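Side-chain contact in aldehyde dehydrogenase (Burkholderia cenocepacia, PDB 4O6R), which probably oxidises aldehydes to carboxylic acids with NAD or NADP as the cofactor, and binds AMP: residues L220-G225 and V242-G247. Numbering follows the deposited sequence.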
ATOM      1  N   LEU A 220       5.755  32.734 -11.495  1.00 12.12           N
ATOM      2  CA  LEU A 220       5.178  31.392 -11.305  1.00 11.70           C
ATOM      3  C   LEU A 220       5.334  30.922  -9.833  1.00 11.51           C
ATOM      4  O   LEU A 220       4.375  30.462  -9.212  1.00 10.98           O
ATOM      5  CB  LEU A 220       5.836  30.382 -12.268  1.00 11.66           C
ATOM      6  CG  LEU A 220       5.197  28.985 -12.342  1.00 11.37           C
ATOM      7  CD1 LEU A 220       3.681  29.049 -12.562  1.00 11.19           C
ATOM      8  CD2 LEU A 220       5.841  28.187 -13.475  1.00 11.33           C
ATOM      9  N   ALA A 221       6.539  31.049  -9.286  1.00 11.79           N
ATOM     10  CA  ALA A 221       6.811  30.650  -7.893  1.00 11.77           C
ATOM     11  C   ALA A 221       6.015  31.478  -6.887  1.00 12.11           C
ATOM     12  O   ALA A 221       5.619  30.950  -5.851  1.00 11.67           O
ATOM     13  CB  ALA A 221       8.300  30.730  -7.595  1.00 11.91           C
ATOM     14  N   GLU A 222       5.798  32.770  -7.177  1.00 12.59           N
ATOM     15  CA  GLU A 222       5.046  33.663  -6.277  1.00 12.96           C
ATOM     16  C   GLU A 222       3.546  33.609  -6.451  1.00 12.80           C
ATOM     17  O   GLU A 222       2.825  34.140  -5.635  1.00 12.94           O
ATOM     18  CB  GLU A 222       5.460  35.117  -6.482  1.00 14.07           C
ATOM     19  CG  GLU A 222       6.872  35.398  -6.041  1.00 15.23           C
ATOM     20  CD  GLU A 222       7.395  36.775  -6.432  1.00 17.07           C
ATOM     21  OE1 GLU A 222       6.699  37.536  -7.144  1.00 18.53           O
ATOM     22  OE2 GLU A 222       8.554  37.054  -6.065  1.00 18.88           O
ATOM     23  N   HIS A 223       3.053  33.015  -7.532  1.00 12.41           N
ATOM     24  CA  HIS A 223       1.653  33.207  -7.912  1.00 12.08           C
ATOM     25  C   HIS A 223       0.688  32.659  -6.844  1.00 11.96           C
ATOM     26  O   HIS A 223       0.831  31.510  -6.418  1.00 10.85           O
ATOM     27  CB  HIS A 223       1.364  32.554  -9.263  1.00 12.01           C
ATOM     28  CG  HIS A 223       0.165  33.128  -9.955  1.00 12.33           C
ATOM     29  ND1 HIS A 223      -1.111  32.988  -9.460  1.00 12.27           N
ATOM     30  CD2 HIS A 223       0.052  33.881 -11.078  1.00 12.60           C
ATOM     31  CE1 HIS A 223      -1.966  33.608 -10.260  1.00 12.61           C
ATOM     32  NE2 HIS A 223      -1.282  34.161 -11.248  1.00 12.71           N
ATOM     33  N   PRO A 224      -0.289  33.481  -6.398  1.00 12.11           N
ATOM     34  CA  PRO A 224      -1.224  33.040  -5.349  1.00 12.00           C
ATOM     35  C   PRO A 224      -2.223  31.975  -5.770  1.00 11.69           C
ATOM     36  O   PRO A 224      -2.819  31.345  -4.915  1.00 11.86           O
ATOM     37  CB  PRO A 224      -1.963  34.343  -4.978  1.00 12.60           C
ATOM     38  CG  PRO A 224      -1.873  35.177  -6.199  1.00 12.88           C
ATOM     39  CD  PRO A 224      -0.489  34.899  -6.731  1.00 12.68           C
ATOM     40  N   GLY A 225      -2.459  31.822  -7.078  1.00 11.41           N
ATOM     41  CA  GLY A 225      -3.287  30.770  -7.664  1.00 11.09           C
ATOM     42  C   GLY A 225      -2.653  29.398  -7.916  1.00 10.61           C
ATOM     43  O   GLY A 225      -3.322  28.464  -8.366  1.00 10.38           O
ATOM     44  N   VAL A 242      11.861  28.675  -2.440  1.00 11.02           N
ATOM     45  CA  VAL A 242      11.351  28.552  -1.084  1.00 11.04           C
ATOM     46  C   VAL A 242      10.853  29.889  -0.573  1.00 11.52           C
ATOM     47  O   VAL A 242       9.727  29.982  -0.080  1.00 10.72           O
ATOM     48  CB  VAL A 242      12.384  27.910  -0.143  1.00 10.88           C
ATOM     49  CG1 VAL A 242      11.924  27.975   1.308  1.00 10.82           C
ATOM     50  CG2 VAL A 242      12.601  26.463  -0.548  1.00 10.84           C
ATOM     51  N   GLU A 243      11.662  30.937  -0.761  1.00 12.69           N
ATOM     52  CA  GLU A 243      11.267  32.256  -0.306  1.00 14.34           C
ATOM     53  C   GLU A 243       9.965  32.710  -0.971  1.00 13.37           C
ATOM     54  O   GLU A 243       9.093  33.251  -0.321  1.00 13.06           O
ATOM     55  CB  GLU A 243      12.403  33.279  -0.521  1.00 16.99           C
ATOM     56  CG  GLU A 243      12.294  34.526   0.345  1.00 19.78           C
ATOM     57  CD  GLU A 243      11.421  35.607  -0.247  1.00 23.82           C
ATOM     58  OE1 GLU A 243      10.926  35.419  -1.394  1.00 27.45           O
ATOM     59  OE2 GLU A 243      11.212  36.673   0.417  1.00 28.97           O
ATOM     60  N   ALA A 244       9.839  32.477  -2.265  1.00 12.95           N
ATOM     61  CA  ALA A 244       8.654  32.887  -3.019  1.00 12.82           C
ATOM     62  C   ALA A 244       7.422  32.137  -2.563  1.00 12.54           C
ATOM     63  O   ALA A 244       6.333  32.685  -2.608  1.00 12.62           O
ATOM     64  CB  ALA A 244       8.857  32.631  -4.507  1.00 12.78           C
ATOM     65  N   SER A 245       7.599  30.883  -2.120  1.00 12.00           N
ATOM     66  CA  SER A 245       6.475  30.044  -1.725  1.00 11.75           C
ATOM     67  C   SER A 245       5.720  30.597  -0.507  1.00 12.12           C
ATOM     68  O   SER A 245       4.590  30.237  -0.265  1.00 11.56           O
ATOM     69  CB  SER A 245       6.974  28.608  -1.440  1.00 11.45           C
ATOM     70  OG  SER A 245       7.508  28.517  -0.129  1.00 10.94           O
ATOM     71  N   GLN A 246       6.352  31.461   0.274  1.00 12.80           N
ATOM     72  CA  GLN A 246       5.727  31.996   1.485  1.00 13.46           C
ATOM     73  C   GLN A 246       4.425  32.713   1.298  1.00 12.99           C
ATOM     74  O   GLN A 246       3.620  32.793   2.231  1.00 12.83           O
ATOM     75  CB  GLN A 246       6.560  33.140   2.008  1.00 15.16           C
ATOM     76  CG  GLN A 246       7.750  32.806   2.788  1.00 16.31           C
ATOM     77  CD  GLN A 246       8.365  34.127   3.218  1.00 17.46           C
ATOM     78  OE1 GLN A 246       7.767  34.903   3.977  1.00 18.17           O
ATOM     79  NE2 GLN A 246       9.528  34.393   2.721  1.00 18.29           N
ATOM     80  N   GLY A 247       4.272  33.350   0.134  1.00 12.41           N
ATOM     81  CA  GLY A 247       3.113  34.194  -0.098  1.00 11.99           C
ATOM     82  C   GLY A 247       1.821  33.479   0.177  1.00 11.42           C
ATOM     83  O   GLY A 247       1.002  33.939   0.991  1.00 11.52           O
TER
HETATM   84  O   HOH W   1       9.613  36.192  -3.690  1.00 38.63           O
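The methyl group of Ala244 fits against the end of helix 213-222, where its CB meets Ala221 CB at 3.7 Å and, equally closely, the CG methylene of Glu222. Alanine suits both Ala221 and Ala244 because a single methyl on each helix lets the backbones come close: the CA atoms of Glu222 and Ala244 are 4.9 Å apart. Glu222 offers only the aliphatic part of its side chain to this patch. With CG anti to the carbonyl carbon (chi1 -68°) and the chain extended beyond it, CG lies on Ala244 while the carboxylate leads outward, farther from the methyl. There OE2 accepts a hydrogen bond from Gln218, one turn back on the same helix. A water lies within hydrogen-bonding distance of both Glu222 OE2 and Glu243 OE1. These two carboxylate oxygens stand 5.5 Å apart, and the water between them probably eases the repulsion between like charges.

Further out, the surrounding groups are bonded locally. Ser245 OG donates to Val242 O at 2.7 Å, in the carbonyl plane on a lone pair, which keeps this hydroxyl satisfied in a buried place. Lys250 NZ binds both Ala221 O and His223 O where helix 213-222 ends, and Arg239 of the second subunit bonds to Gly247 O. The contact thus joins two consecutive helices of the nucleotide-binding domain, beside the AMP site to which Arg240 and Thr237 of helix 235-245 belong. No direct hydrogen bond crosses it: the close approach rests on the small alanine methyls and the Glu222 methylene, and at the polar margin a water lies between the two glutamates.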